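Local coordinates for protein NAD nucleotidase (PDB 3ZTV) that hydrolyses NAD to adenosine and nicotinamide riboside in the periplasm, acting as both a pyrophosphatase and a zinc-dependent 5'-nucleotidase, at residues Val11-Leu16 / Phe146-Glu151; Ala387-Ala392 / Tyr562-Val567; Ala470-Glu475 / Val488-Leu493. All coordinates share one frame; numbering follows the deposited sequence.

In the fold
Contact 1 lies in the calcineurin-like phosphoesterase part of the chain, whereas contacts 2 and 3 fall together on the other side of the chain's centre, their centres about 57 and 59 Å from that of contact 1. All three are only partly buried, but their chemistry differs. Contact 1 joins an inner strand of one sheet to the edge hairpin of another through apolar side chains, one of them aromatic, and one water. Contact 2 ties a helix to a loop through an arginine stacked on a tyrosine, and contact 3 is a hairpin built on backbone hydrogen bonds with a surface salt bridge. Contacts 2 and 3 touch: Asn566 O lies 3.2 Å from Tyr474 N, a probable hydrogen bond.

Contact 1 (Val11-Leu16 / Phe146-Glu151); sequences VELSIL and FTVDGE
Val11 meets the turn of the second segment with a single methyl. Its CG1 lies 3.6 Å from Glu151 CG and 3.7 Å from Val148 O, and it also reaches CB of Asp149. With chi1 at -64°, CG1 stands beside the backbone N and opposite the carbonyl carbon, which directs it at the bend in the Glu151 chain. The carboxylate of Glu151 turns to other partners: OE1 pairs with Lys197 and His8, and OE2 accepts from the backbone N of Lys9, so the methylene part of this side chain is what Val11 packs on. Glu12 contributes its backbone. A water accepts from Glu12 N and donates to Asp149 OD2, at 2.9 Å from each, bridging the strand to the turn, while Glu12 O is 4.0 Å from Val148 CG1. The Glu12 carboxylate bonds to Thr287 through OE2. Leu13 supplies the second apolar touch. Its CD2 comes up to the edge of the Phe146 ring, near the ring plane and 4.0 Å from CE2, and lies 4.2 Å from Val148 CG2. The same Val148 methyl sits in the plane of the Phe146 ring at its edge, so Leu13, Val148 and Phe146 form one apolar cluster, which Ile153 of strand 151-159 joins. Beyond Leu13, strand 11-16 leaves this segment and packs elsewhere, Leu16 against helix 46-59. The strand axes pass 9.0 Å apart at 117°, too far for direct backbone pairing. The second segment turns through a type I' beta turn from Val148 to Glu151, closed by backbone bonds in both directions between those two residues. The arrangement is that of a beta hairpin with a two-residue type I' turn at the edge of one sheet packing against a strand of the other, as in the two-sheet sandwich of calcineurin-like phosphoesterases.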
ATOM      1  N   VAL A  11     -16.875  30.176   3.004  1.00 12.78           N
ATOM      2  CA  VAL A  11     -17.627  30.058   1.750  1.00 11.31           C
ATOM      3  C   VAL A  11     -18.623  28.914   1.803  1.00 12.59           C
ATOM      4  O   VAL A  11     -18.464  27.978   2.583  1.00 12.73           O
ATOM      5  CB  VAL A  11     -16.711  29.839   0.522  1.00 12.75           C
ATOM      6  CG1 VAL A  11     -15.814  31.042   0.297  1.00 17.08           C
ATOM      7  CG2 VAL A  11     -15.895  28.567   0.676  1.00 12.87           C
ATOM      8  N   GLU A  12     -19.642  28.982   0.954  1.00 10.92           N
ATOM      9  CA  GLU A  12     -20.615  27.895   0.883  1.00 11.98           C
ATOM     10  C   GLU A  12     -20.636  27.238  -0.497  1.00 10.26           C
ATOM     11  O   GLU A  12     -20.342  27.872  -1.513  1.00 13.87           O
ATOM     12  CB  GLU A  12     -22.012  28.364   1.296  1.00 15.02           C
ATOM     13  CG  GLU A  12     -22.949  27.211   1.648  1.00 17.99           C
ATOM     14  CD  GLU A  12     -24.212  27.654   2.355  1.00 22.22           C
ATOM     15  OE1 GLU A  12     -24.216  28.740   2.978  1.00 23.60           O
ATOM     16  OE2 GLU A  12     -25.210  26.906   2.285  1.00 21.36           O
ATOM     17  N   LEU A  13     -20.942  25.946  -0.500  1.00  8.62           N
ATOM     18  CA  LEU A  13     -20.974  25.122  -1.704  1.00  8.86           C
ATOM     19  C   LEU A  13     -22.292  24.366  -1.753  1.00  8.17           C
ATOM     20  O   LEU A  13     -22.787  23.928  -0.715  1.00  9.67           O
ATOM     21  CB  LEU A  13     -19.841  24.094  -1.650  1.00 13.59           C
ATOM     22  CG  LEU A  13     -18.535  24.207  -2.435  1.00 21.45           C
ATOM     23  CD1 LEU A  13     -17.767  22.907  -2.253  1.00 17.34           C
ATOM     24  CD2 LEU A  13     -18.790  24.451  -3.909  1.00 15.43           C
ATOM     25  N   SER A  14     -22.831  24.177  -2.958  1.00  7.43           N
ATOM     26  CA  SER A  14     -24.050  23.392  -3.132  1.00  6.72           C
ATOM     27  C   SER A  14     -23.739  22.151  -3.976  1.00  6.27           C
ATOM     28  O   SER A  14     -23.727  22.211  -5.204  1.00  7.25           O
ATOM     29  CB  SER A  14     -25.155  24.237  -3.776  1.00  7.21           C
ATOM     30  OG  SER A  14     -25.471  25.323  -2.917  1.00  8.45           O
ATOM     31  N   ILE A  15     -23.468  21.035  -3.308  1.00  5.19           N
ATOM     32  CA  ILE A  15     -23.105  19.801  -4.001  1.00  6.12           C
ATOM     33  C   ILE A  15     -24.360  19.082  -4.507  1.00  6.04           C
ATOM     34  O   ILE A  15     -25.302  18.852  -3.760  1.00  6.31           O
ATOM     35  CB  ILE A  15     -22.275  18.889  -3.086  1.00  5.60           C
ATOM     36  CG1 ILE A  15     -21.055  19.661  -2.559  1.00  7.57           C
ATOM     37  CG2 ILE A  15     -21.866  17.617  -3.819  1.00  7.83           C
ATOM     38  CD1 ILE A  15     -20.235  18.889  -1.568  1.00  8.49           C
ATOM     39  N   LEU A  16     -24.346  18.744  -5.790  1.00  5.08           N
ATOM     40  CA  LEU A  16     -25.440  18.027  -6.455  1.00  6.31           C
ATOM     41  C   LEU A  16     -24.807  16.836  -7.148  1.00  6.59           C
ATOM     42  O   LEU A  16     -23.861  17.009  -7.929  1.00  7.00           O
ATOM     43  CB  LEU A  16     -26.116  18.931  -7.485  1.00  7.26           C
ATOM     44  CG  LEU A  16     -26.802  20.178  -6.908  1.00  5.69           C
ATOM     45  CD1 LEU A  16     -27.144  21.185  -8.005  1.00  8.38           C
ATOM     46  CD2 LEU A  16     -28.055  19.780  -6.143  1.00  7.77           C
ATOM     47  N   PHE A 146     -10.821  24.545  -8.056  1.00 13.53           N
ATOM     48  CA  PHE A 146     -11.680  25.625  -8.521  1.00 12.43           C
ATOM     49  C   PHE A 146     -11.799  26.689  -7.438  1.00 14.43           C
ATOM     50  O   PHE A 146     -11.477  26.443  -6.276  1.00 15.07           O
ATOM     51  CB  PHE A 146     -13.051  25.104  -8.977  1.00 14.61           C
ATOM     52  CG  PHE A 146     -13.823  24.384  -7.908  1.00 13.85           C
ATOM     53  CD1 PHE A 146     -13.651  23.027  -7.700  1.00 12.21           C
ATOM     54  CD2 PHE A 146     -14.737  25.066  -7.118  1.00 15.74           C
ATOM     55  CE1 PHE A 146     -14.364  22.362  -6.713  1.00 14.02           C
ATOM     56  CE2 PHE A 146     -15.455  24.406  -6.138  1.00 14.30           C
ATOM     57  CZ  PHE A 146     -15.266  23.055  -5.938  1.00 12.65           C
ATOM     58  N   THR A 147     -12.250  27.876  -7.822  1.00 16.55           N
ATOM     59  CA  THR A 147     -12.307  28.992  -6.896  1.00 18.15           C
ATOM     60  C   THR A 147     -13.747  29.433  -6.688  1.00 18.87           C
ATOM     61  O   THR A 147     -14.487  29.648  -7.646  1.00 22.26           O
ATOM     62  CB  THR A 147     -11.449  30.177  -7.391  1.00 20.69           C
ATOM     63  OG1 THR A 147     -10.064  29.801  -7.378  1.00 21.50           O
ATOM     64  CG2 THR A 147     -11.646  31.394  -6.506  1.00 23.98           C
ATOM     65  N   VAL A 148     -14.139  29.531  -5.425  1.00 16.72           N
ATOM     66  CA  VAL A 148     -15.443  30.058  -5.062  1.00 18.45           C
ATOM     67  C   VAL A 148     -15.219  31.307  -4.232  1.00 20.68           C
ATOM     68  O   VAL A 148     -14.599  31.250  -3.171  1.00 21.28           O
ATOM     69  CB  VAL A 148     -16.258  29.051  -4.234  1.00 21.95           C
ATOM     70  CG1 VAL A 148     -17.552  29.692  -3.751  1.00 22.40           C
ATOM     71  CG2 VAL A 148     -16.545  27.800  -5.044  1.00 23.99           C
ATOM     72  N   ASP A 149     -15.705  32.440  -4.725  1.00 22.25           N
ATOM     73  CA  ASP A 149     -15.591  33.689  -3.985  1.00 23.24           C
ATOM     74  C   ASP A 149     -14.175  33.892  -3.442  1.00 23.98           C
ATOM     75  O   ASP A 149     -13.992  34.274  -2.284  1.00 27.21           O
ATOM     76  CB  ASP A 149     -16.613  33.717  -2.844  1.00 24.97           C
ATOM     77  CG  ASP A 149     -18.045  33.576  -3.337  1.00 25.67           C
ATOM     78  OD1 ASP A 149     -18.385  34.206  -4.361  1.00 29.51           O
ATOM     79  OD2 ASP A 149     -18.832  32.831  -2.709  1.00 26.77           O
ATOM     80  N   GLY A 150     -13.179  33.612  -4.279  1.00 24.28           N
ATOM     81  CA  GLY A 150     -11.789  33.861  -3.934  1.00 22.58           C
ATOM     82  C   GLY A 150     -11.071  32.725  -3.221  1.00 23.45           C
ATOM     83  O   GLY A 150      -9.848  32.747  -3.079  1.00 24.63           O
ATOM     84  N   GLU A 151     -11.827  31.730  -2.769  1.00 19.54           N
ATOM     85  CA  GLU A 151     -11.253  30.596  -2.048  1.00 17.99           C
ATOM     86  C   GLU A 151     -10.999  29.405  -2.959  1.00 14.10           C
ATOM     87  O   GLU A 151     -11.806  29.106  -3.829  1.00 16.76           O
ATOM     88  CB  GLU A 151     -12.186  30.166  -0.918  1.00 17.09           C
ATOM     89  CG  GLU A 151     -12.227  31.127   0.243  1.00 18.11           C
ATOM     90  CD  GLU A 151     -10.920  31.168   1.002  1.00 19.51           C
ATOM     91  OE1 GLU A 151     -10.347  30.089   1.272  1.00 16.34           O
ATOM     92  OE2 GLU A 151     -10.463  32.282   1.332  1.00 20.87           O
TER
HETATM   93  O   HOH W   1     -20.026  31.561  -0.419  1.00 18.46           O

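Contact 2 (Ala387-Ala392 / Tyr562-Val567)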
ATOM      1  N   ALA A 387     -29.515 -26.305 -21.878  1.00 11.69           N
ATOM      2  CA  ALA A 387     -29.647 -24.853 -21.964  1.00 12.51           C
ATOM      3  C   ALA A 387     -29.196 -24.166 -20.672  1.00 11.58           C
ATOM      4  O   ALA A 387     -28.620 -23.081 -20.720  1.00 11.31           O
ATOM      5  CB  ALA A 387     -31.077 -24.453 -22.334  1.00 11.64           C
ATOM      6  N   THR A 388     -29.433 -24.804 -19.529  1.00  9.60           N
ATOM      7  CA  THR A 388     -28.971 -24.253 -18.254  1.00 11.33           C
ATOM      8  C   THR A 388     -27.444 -24.279 -18.154  1.00 10.24           C
ATOM      9  O   THR A 388     -26.830 -23.322 -17.669  1.00  9.90           O
ATOM     10  CB  THR A 388     -29.607 -24.971 -17.053  1.00  9.16           C
ATOM     11  OG1 THR A 388     -31.032 -24.856 -17.140  1.00 11.07           O
ATOM     12  CG2 THR A 388     -29.136 -24.345 -15.748  1.00 10.23           C
ATOM     13  N   ARG A 389     -26.822 -25.366 -18.615  1.00 10.68           N
ATOM     14  CA  ARG A 389     -25.361 -25.410 -18.702  1.00 10.29           C
ATOM     15  C   ARG A 389     -24.846 -24.257 -19.569  1.00 10.01           C
ATOM     16  O   ARG A 389     -23.872 -23.592 -19.216  1.00 11.15           O
ATOM     17  CB  ARG A 389     -24.874 -26.770 -19.225  1.00 11.78           C
ATOM     18  CG  ARG A 389     -23.358 -26.934 -19.279  1.00 11.06           C
ATOM     19  CD  ARG A 389     -22.811 -26.629 -20.660  1.00 14.08           C
ATOM     20  NE  ARG A 389     -21.349 -26.665 -20.715  1.00 13.44           N
ATOM     21  CZ  ARG A 389     -20.632 -27.660 -21.230  1.00 15.19           C
ATOM     22  NH1 ARG A 389     -21.227 -28.733 -21.734  1.00 15.96           N
ATOM     23  NH2 ARG A 389     -19.309 -27.580 -21.237  1.00 16.13           N
ATOM     24  N   PHE A 390     -25.507 -24.011 -20.694  1.00 10.44           N
ATOM     25  CA  PHE A 390     -25.166 -22.883 -21.551  1.00 11.86           C
ATOM     26  C   PHE A 390     -25.198 -21.557 -20.777  1.00 10.81           C
ATOM     27  O   PHE A 390     -24.257 -20.761 -20.838  1.00 10.16           O
ATOM     28  CB  PHE A 390     -26.141 -22.832 -22.728  1.00 13.30           C
ATOM     29  CG  PHE A 390     -25.749 -21.870 -23.808  1.00 18.73           C
ATOM     30  CD1 PHE A 390     -24.476 -21.336 -23.856  1.00 21.23           C
ATOM     31  CD2 PHE A 390     -26.657 -21.516 -24.793  1.00 20.97           C
ATOM     32  CE1 PHE A 390     -24.120 -20.456 -24.850  1.00 23.39           C
ATOM     33  CE2 PHE A 390     -26.306 -20.634 -25.793  1.00 26.41           C
ATOM     34  CZ  PHE A 390     -25.032 -20.103 -25.822  1.00 25.43           C
ATOM     35  N   ILE A 391     -26.291 -21.313 -20.061  1.00 10.12           N
ATOM     36  CA  ILE A 391     -26.398 -20.081 -19.291  1.00  9.53           C
ATOM     37  C   ILE A 391     -25.280 -20.003 -18.249  1.00  9.06           C
ATOM     38  O   ILE A 391     -24.673 -18.947 -18.054  1.00 10.28           O
ATOM     39  CB  ILE A 391     -27.790 -19.918 -18.642  1.00  9.94           C
ATOM     40  CG1 ILE A 391     -28.869 -19.836 -19.728  1.00 12.24           C
ATOM     41  CG2 ILE A 391     -27.817 -18.675 -17.764  1.00 10.59           C
ATOM     42  CD1 ILE A 391     -28.601 -18.788 -20.759  1.00 13.24           C
ATOM     43  N   ALA A 392     -24.988 -21.122 -17.588  1.00  8.74           N
ATOM     44  CA  ALA A 392     -23.876 -21.147 -16.638  1.00 10.28           C
ATOM     45  C   ALA A 392     -22.554 -20.779 -17.315  1.00 10.23           C
ATOM     46  O   ALA A 392     -21.732 -20.068 -16.733  1.00  9.36           O
ATOM     47  CB  ALA A 392     -23.776 -22.502 -15.940  1.00  9.67           C
ATOM     48  N   TYR A 562     -23.752 -27.093 -27.345  1.00 15.61           N
ATOM     49  CA  TYR A 562     -23.339 -28.116 -26.390  1.00 15.83           C
ATOM     50  C   TYR A 562     -24.238 -29.334 -26.538  1.00 13.90           C
ATOM     51  O   TYR A 562     -25.416 -29.206 -26.865  1.00 16.23           O
ATOM     52  CB  TYR A 562     -23.454 -27.598 -24.953  1.00 15.44           C
ATOM     53  CG  TYR A 562     -22.487 -26.493 -24.594  1.00 15.60           C
ATOM     54  CD1 TYR A 562     -21.116 -26.696 -24.655  1.00 16.75           C
ATOM     55  CD2 TYR A 562     -22.947 -25.254 -24.166  1.00 16.26           C
ATOM     56  CE1 TYR A 562     -20.229 -25.687 -24.317  1.00 17.75           C
ATOM     57  CE2 TYR A 562     -22.067 -24.242 -23.820  1.00 16.24           C
ATOM     58  CZ  TYR A 562     -20.710 -24.464 -23.900  1.00 16.68           C
ATOM     59  OH  TYR A 562     -19.822 -23.464 -23.564  1.00 16.31           O
ATOM     60  N   THR A 563     -23.680 -30.515 -26.285  1.00 17.01           N
ATOM     61  CA  THR A 563     -24.458 -31.746 -26.317  1.00 16.64           C
ATOM     62  C   THR A 563     -24.496 -32.420 -24.947  1.00 18.01           C
ATOM     63  O   THR A 563     -25.052 -33.510 -24.797  1.00 19.65           O
ATOM     64  CB  THR A 563     -23.903 -32.739 -27.349  1.00 19.64           C
ATOM     65  OG1 THR A 563     -22.522 -32.994 -27.063  1.00 21.08           O
ATOM     66  CG2 THR A 563     -24.037 -32.170 -28.756  1.00 21.77           C
ATOM     67  N   SER A 564     -23.902 -31.771 -23.951  1.00 18.32           N
ATOM     68  CA  SER A 564     -23.933 -32.294 -22.592  1.00 17.54           C
ATOM     69  C   SER A 564     -24.127 -31.169 -21.578  1.00 14.59           C
ATOM     70  O   SER A 564     -23.817 -30.008 -21.855  1.00 14.53           O
ATOM     71  CB  SER A 564     -22.662 -33.084 -22.288  1.00 20.07           C
ATOM     72  OG  SER A 564     -21.522 -32.258 -22.397  1.00 21.42           O
ATOM     73  N   SER A 565     -24.635 -31.522 -20.403  1.00 12.54           N
ATOM     74  CA  SER A 565     -25.048 -30.530 -19.420  1.00 11.28           C
ATOM     75  C   SER A 565     -24.138 -30.438 -18.195  1.00 12.66           C
ATOM     76  O   SER A 565     -24.473 -29.740 -17.238  1.00 12.03           O
ATOM     77  CB  SER A 565     -26.455 -30.861 -18.941  1.00 13.75           C
ATOM     78  OG  SER A 565     -26.437 -32.087 -18.226  1.00 13.80           O
ATOM     79  N   ASN A 566     -23.007 -31.146 -18.209  1.00 12.05           N
ATOM     80  CA  ASN A 566     -22.111 -31.208 -17.044  1.00 11.43           C
ATOM     81  C   ASN A 566     -22.751 -31.893 -15.828  1.00  9.90           C
ATOM     82  O   ASN A 566     -22.291 -31.733 -14.694  1.00 11.49           O
ATOM     83  CB  ASN A 566     -21.581 -29.818 -16.643  1.00 11.69           C
ATOM     84  CG  ASN A 566     -20.418 -29.350 -17.508  1.00 12.88           C
ATOM     85  OD1 ASN A 566     -20.074 -28.158 -17.517  1.00 14.46           O
ATOM     86  ND2 ASN A 566     -19.798 -30.277 -18.234  1.00 12.74           N
ATOM     87  N   VAL A 567     -23.820 -32.645 -16.066  1.00 12.27           N
ATOM     88  CA  VAL A 567     -24.492 -33.384 -15.004  1.00 10.99           C
ATOM     89  C   VAL A 567     -24.828 -34.807 -15.445  1.00 12.78           C
ATOM     90  O   VAL A 567     -25.427 -35.013 -16.506  1.00 14.29           O
ATOM     91  CB  VAL A 567     -25.802 -32.692 -14.558  1.00 11.13           C
ATOM     92  CG1 VAL A 567     -26.510 -33.542 -13.520  1.00 12.76           C
ATOM     93  CG2 VAL A 567     -25.508 -31.303 -14.008  1.00 12.06           C
TER
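A cation-pi stack joins helix 386-396 to the loop between strands 558-560 and 567-570. The guanidinium of Arg389 lies flat on one face of the Tyr562 ring, with the planes 8° apart and Arg389 CZ 3.8 Å from the ring centroid. The aliphatic part of the chain shares that face, Arg389 CD making a CH-pi contact. CG stands anti to the backbone N (chi1 -177°), and a bend at chi2 then lays the rest of the chain across the tyrosine. The Asn566 side chain lies over part of the opposite face of the guanidinium. At its edge, Arg389 NH1 donates to Ser564 O at 2.9 Å with the acceptor nearly in the guanidinium plane, although the nitrogen stands well above the carbonyl plane; the N-H...O angle is 146°. Glu393, one turn further along the helix, takes NE in a salt bridge, which helps fix the rotation of the group. Nearer the helix, Arg389 CB packs 3.6 Å from Ser565 O. Phe390 CD1 meets the edge of the tyrosine at CE2, 3.8 Å away, the two rings being oblique. Beyond the contact, Phe390 and Tyr562 both meet Phe559 of strand 558-560 and Phe552 of helix 545-555, Ser565 OG bonds to Glu383 O, and Ala392 abuts Ala470 of strand 467-470.

Contact 3 (Ala470-Glu475 / Val488-Leu493); sequences AGIRYE and VSVEVL
Arg473 and Glu491 form a salt bridge across a hydrogen-bonded antiparallel pair. The arginine grips side-on, NE donating to Glu491 OE2 at 2.9 Å and NH2 to OE1 at 3.0 Å, one nitrogen to each oxygen. Both oxygens are met from above the carboxylate plane, and the two flat groups are turned 58° apart. Trp500 adds a cation-pi contact to the arginine. Beneath the bridge, Arg473 N donates to Glu491 O and Glu491 N to Arg473 O, the latter 2.9 Å long and nearly straight. Gly471 O accepts from Leu493 N. At the other end Glu475 N donates to Ser489 O, while Glu475 O takes Val488 N at 2.8 Å and Ser489 N in a weak bond of 3.3 Å. Tyr474 bonds through its backbone to Asn566 and Lys568 on one flank, and Val490 and Val492 to Ile503 and Glu501 on the other, which places the hairpin inside a four-stranded sheet. On the face of Ile472 and Tyr474, Ile472 CD1 packs 3.7 Å from Val490 CG1, and Tyr474 OH bonds to Pro467 O. Two residues, Val488 and Ser489, facing one, Glu475, make a classic beta bulge in an antiparallel hairpin within the C-terminal 5'-nucleotidase domain.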
ATOM      1  N   ALA A 470     -20.898 -24.580 -14.852  1.00  9.71           N
ATOM      2  CA  ALA A 470     -19.816 -24.408 -15.807  1.00  9.93           C
ATOM      3  C   ALA A 470     -18.517 -24.375 -15.011  1.00  9.55           C
ATOM      4  O   ALA A 470     -18.445 -23.719 -13.978  1.00  9.82           O
ATOM      5  CB  ALA A 470     -19.991 -23.117 -16.586  1.00 11.56           C
ATOM      6  N   GLY A 471     -17.495 -25.087 -15.481  1.00 10.01           N
ATOM      7  CA  GLY A 471     -16.259 -25.217 -14.722  1.00 10.78           C
ATOM      8  C   GLY A 471     -16.391 -26.191 -13.560  1.00  9.82           C
ATOM      9  O   GLY A 471     -15.435 -26.413 -12.805  1.00 10.92           O
ATOM     10  N   ILE A 472     -17.590 -26.752 -13.408  1.00  9.56           N
ATOM     11  CA  ILE A 472     -17.873 -27.790 -12.419  1.00  9.55           C
ATOM     12  C   ILE A 472     -18.798 -28.803 -13.069  1.00 10.98           C
ATOM     13  O   ILE A 472     -19.685 -28.438 -13.835  1.00 10.86           O
ATOM     14  CB  ILE A 472     -18.519 -27.220 -11.127  1.00  9.18           C
ATOM     15  CG1 ILE A 472     -18.675 -28.322 -10.072  1.00 10.39           C
ATOM     16  CG2 ILE A 472     -19.852 -26.545 -11.441  1.00 10.28           C
ATOM     17  CD1 ILE A 472     -18.988 -27.822  -8.667  1.00 10.74           C
ATOM     18  N   ARG A 473     -18.567 -30.083 -12.789  1.00 11.69           N
ATOM     19  CA  ARG A 473     -19.431 -31.138 -13.296  1.00 11.18           C
ATOM     20  C   ARG A 473     -19.578 -32.181 -12.206  1.00 11.30           C
ATOM     21  O   ARG A 473     -18.686 -32.340 -11.370  1.00 12.17           O
ATOM     22  CB  ARG A 473     -18.869 -31.745 -14.588  1.00 13.95           C
ATOM     23  CG  ARG A 473     -17.554 -32.484 -14.426  1.00 16.36           C
ATOM     24  CD  ARG A 473     -16.980 -32.868 -15.780  1.00 15.94           C
ATOM     25  NE  ARG A 473     -15.791 -33.706 -15.645  1.00 17.53           N
ATOM     26  CZ  ARG A 473     -14.961 -33.991 -16.645  1.00 18.24           C
ATOM     27  NH1 ARG A 473     -15.181 -33.495 -17.854  1.00 18.32           N
ATOM     28  NH2 ARG A 473     -13.906 -34.770 -16.431  1.00 20.11           N
ATOM     29  N   TYR A 474     -20.711 -32.872 -12.190  1.00 10.93           N
ATOM     30  CA  TYR A 474     -20.951 -33.823 -11.118  1.00 10.58           C
ATOM     31  C   TYR A 474     -21.843 -34.978 -11.549  1.00 11.28           C
ATOM     32  O   TYR A 474     -22.566 -34.895 -12.546  1.00 11.78           O
ATOM     33  CB  TYR A 474     -21.525 -33.115  -9.872  1.00  9.94           C
ATOM     34  CG  TYR A 474     -22.947 -32.620 -10.037  1.00  9.60           C
ATOM     35  CD1 TYR A 474     -23.219 -31.350 -10.543  1.00 11.42           C
ATOM     36  CD2 TYR A 474     -24.023 -33.425  -9.684  1.00 11.75           C
ATOM     37  CE1 TYR A 474     -24.536 -30.903 -10.694  1.00 10.49           C
ATOM     38  CE2 TYR A 474     -25.335 -32.989  -9.829  1.00 10.67           C
ATOM     39  CZ  TYR A 474     -25.587 -31.733 -10.336  1.00 10.00           C
ATOM     40  OH  TYR A 474     -26.902 -31.327 -10.482  1.00 12.02           O
ATOM     41  N   GLU A 475     -21.738 -36.068 -10.794  1.00 11.49           N
ATOM     42  CA  GLU A 475     -22.647 -37.195 -10.906  1.00 10.95           C
ATOM     43  C   GLU A 475     -23.381 -37.309  -9.582  1.00 10.73           C
ATOM     44  O   GLU A 475     -22.805 -37.082  -8.513  1.00 10.53           O
ATOM     45  CB  GLU A 475     -21.890 -38.499 -11.197  1.00 12.73           C
ATOM     46  CG  GLU A 475     -22.802 -39.729 -11.264  1.00 12.93           C
ATOM     47  CD  GLU A 475     -22.100 -40.995 -11.731  1.00 15.31           C
ATOM     48  OE1 GLU A 475     -20.945 -40.918 -12.203  1.00 15.98           O
ATOM     49  OE2 GLU A 475     -22.724 -42.074 -11.623  1.00 15.78           O
ATOM     50  N   VAL A 488     -22.149 -38.260  -6.107  1.00 11.68           N
ATOM     51  CA  VAL A 488     -21.272 -39.402  -6.357  1.00 11.96           C
ATOM     52  C   VAL A 488     -19.850 -38.921  -6.643  1.00 12.03           C
ATOM     53  O   VAL A 488     -18.881 -39.463  -6.114  1.00 13.13           O
ATOM     54  CB  VAL A 488     -21.788 -40.246  -7.542  1.00 12.03           C
ATOM     55  CG1 VAL A 488     -20.774 -41.313  -7.942  1.00 12.61           C
ATOM     56  CG2 VAL A 488     -23.121 -40.881  -7.186  1.00 13.33           C
ATOM     57  N   SER A 489     -19.735 -37.894  -7.482  1.00 10.69           N
ATOM     58  CA  SER A 489     -18.439 -37.313  -7.810  1.00 11.03           C
ATOM     59  C   SER A 489     -18.609 -35.840  -8.173  1.00 10.43           C
ATOM     60  O   SER A 489     -19.641 -35.452  -8.718  1.00 11.12           O
ATOM     61  CB  SER A 489     -17.807 -38.073  -8.982  1.00 13.09           C
ATOM     62  OG  SER A 489     -18.531 -37.878 -10.183  1.00 16.66           O
ATOM     63  N   VAL A 490     -17.591 -35.032  -7.877  1.00 10.75           N
ATOM     64  CA  VAL A 490     -17.585 -33.618  -8.258  1.00 11.48           C
ATOM     65  C   VAL A 490     -16.192 -33.231  -8.740  1.00 10.95           C
ATOM     66  O   VAL A 490     -15.202 -33.477  -8.048  1.00 11.90           O
ATOM     67  CB  VAL A 490     -17.990 -32.696  -7.093  1.00 11.34           C
ATOM     68  CG1 VAL A 490     -17.984 -31.242  -7.545  1.00 13.42           C
ATOM     69  CG2 VAL A 490     -19.354 -33.084  -6.549  1.00 13.43           C
ATOM     70  N   GLU A 491     -16.129 -32.657  -9.937  1.00 11.28           N
ATOM     71  CA  GLU A 491     -14.880 -32.178 -10.507  1.00 12.45           C
ATOM     72  C   GLU A 491     -14.972 -30.694 -10.821  1.00 12.83           C
ATOM     73  O   GLU A 491     -16.043 -30.179 -11.167  1.00 11.07           O
ATOM     74  CB  GLU A 491     -14.545 -32.935 -11.789  1.00 13.27           C
ATOM     75  CG  GLU A 491     -14.383 -34.436 -11.625  1.00 14.92           C
ATOM     76  CD  GLU A 491     -14.418 -35.142 -12.959  1.00 16.44           C
ATOM     77  OE1 GLU A 491     -13.342 -35.281 -13.578  1.00 16.73           O
ATOM     78  OE2 GLU A 491     -15.522 -35.529 -13.399  1.00 17.36           O
ATOM     79  N   VAL A 492     -13.833 -30.019 -10.705  1.00 12.63           N
ATOM     80  CA  VAL A 492     -13.714 -28.616 -11.076  1.00 13.34           C
ATOM     81  C   VAL A 492     -12.600 -28.443 -12.109  1.00 13.35           C
ATOM     82  O   VAL A 492     -11.529 -29.049 -11.991  1.00 14.32           O
ATOM     83  CB  VAL A 492     -13.432 -27.740  -9.846  1.00 14.02           C
ATOM     84  CG1 VAL A 492     -13.158 -26.294 -10.257  1.00 15.36           C
ATOM     85  CG2 VAL A 492     -14.594 -27.821  -8.865  1.00 13.74           C
ATOM     86  N   LEU A 493     -12.860 -27.634 -13.131  1.00 13.08           N
ATOM     87  CA  LEU A 493     -11.896 -27.373 -14.192  1.00 15.54           C
ATOM     88  C   LEU A 493     -10.752 -26.489 -13.698  1.00 16.95           C
ATOM     89  O   LEU A 493     -10.973 -25.379 -13.206  1.00 16.81           O
ATOM     90  CB  LEU A 493     -12.601 -26.715 -15.382  1.00 15.40           C
ATOM     91  CG  LEU A 493     -11.785 -26.413 -16.640  1.00 18.37           C
ATOM     92  CD1 LEU A 493     -11.057 -27.657 -17.130  1.00 20.99           C
ATOM     93  CD2 LEU A 493     -12.679 -25.847 -17.735  1.00 22.45           C
TER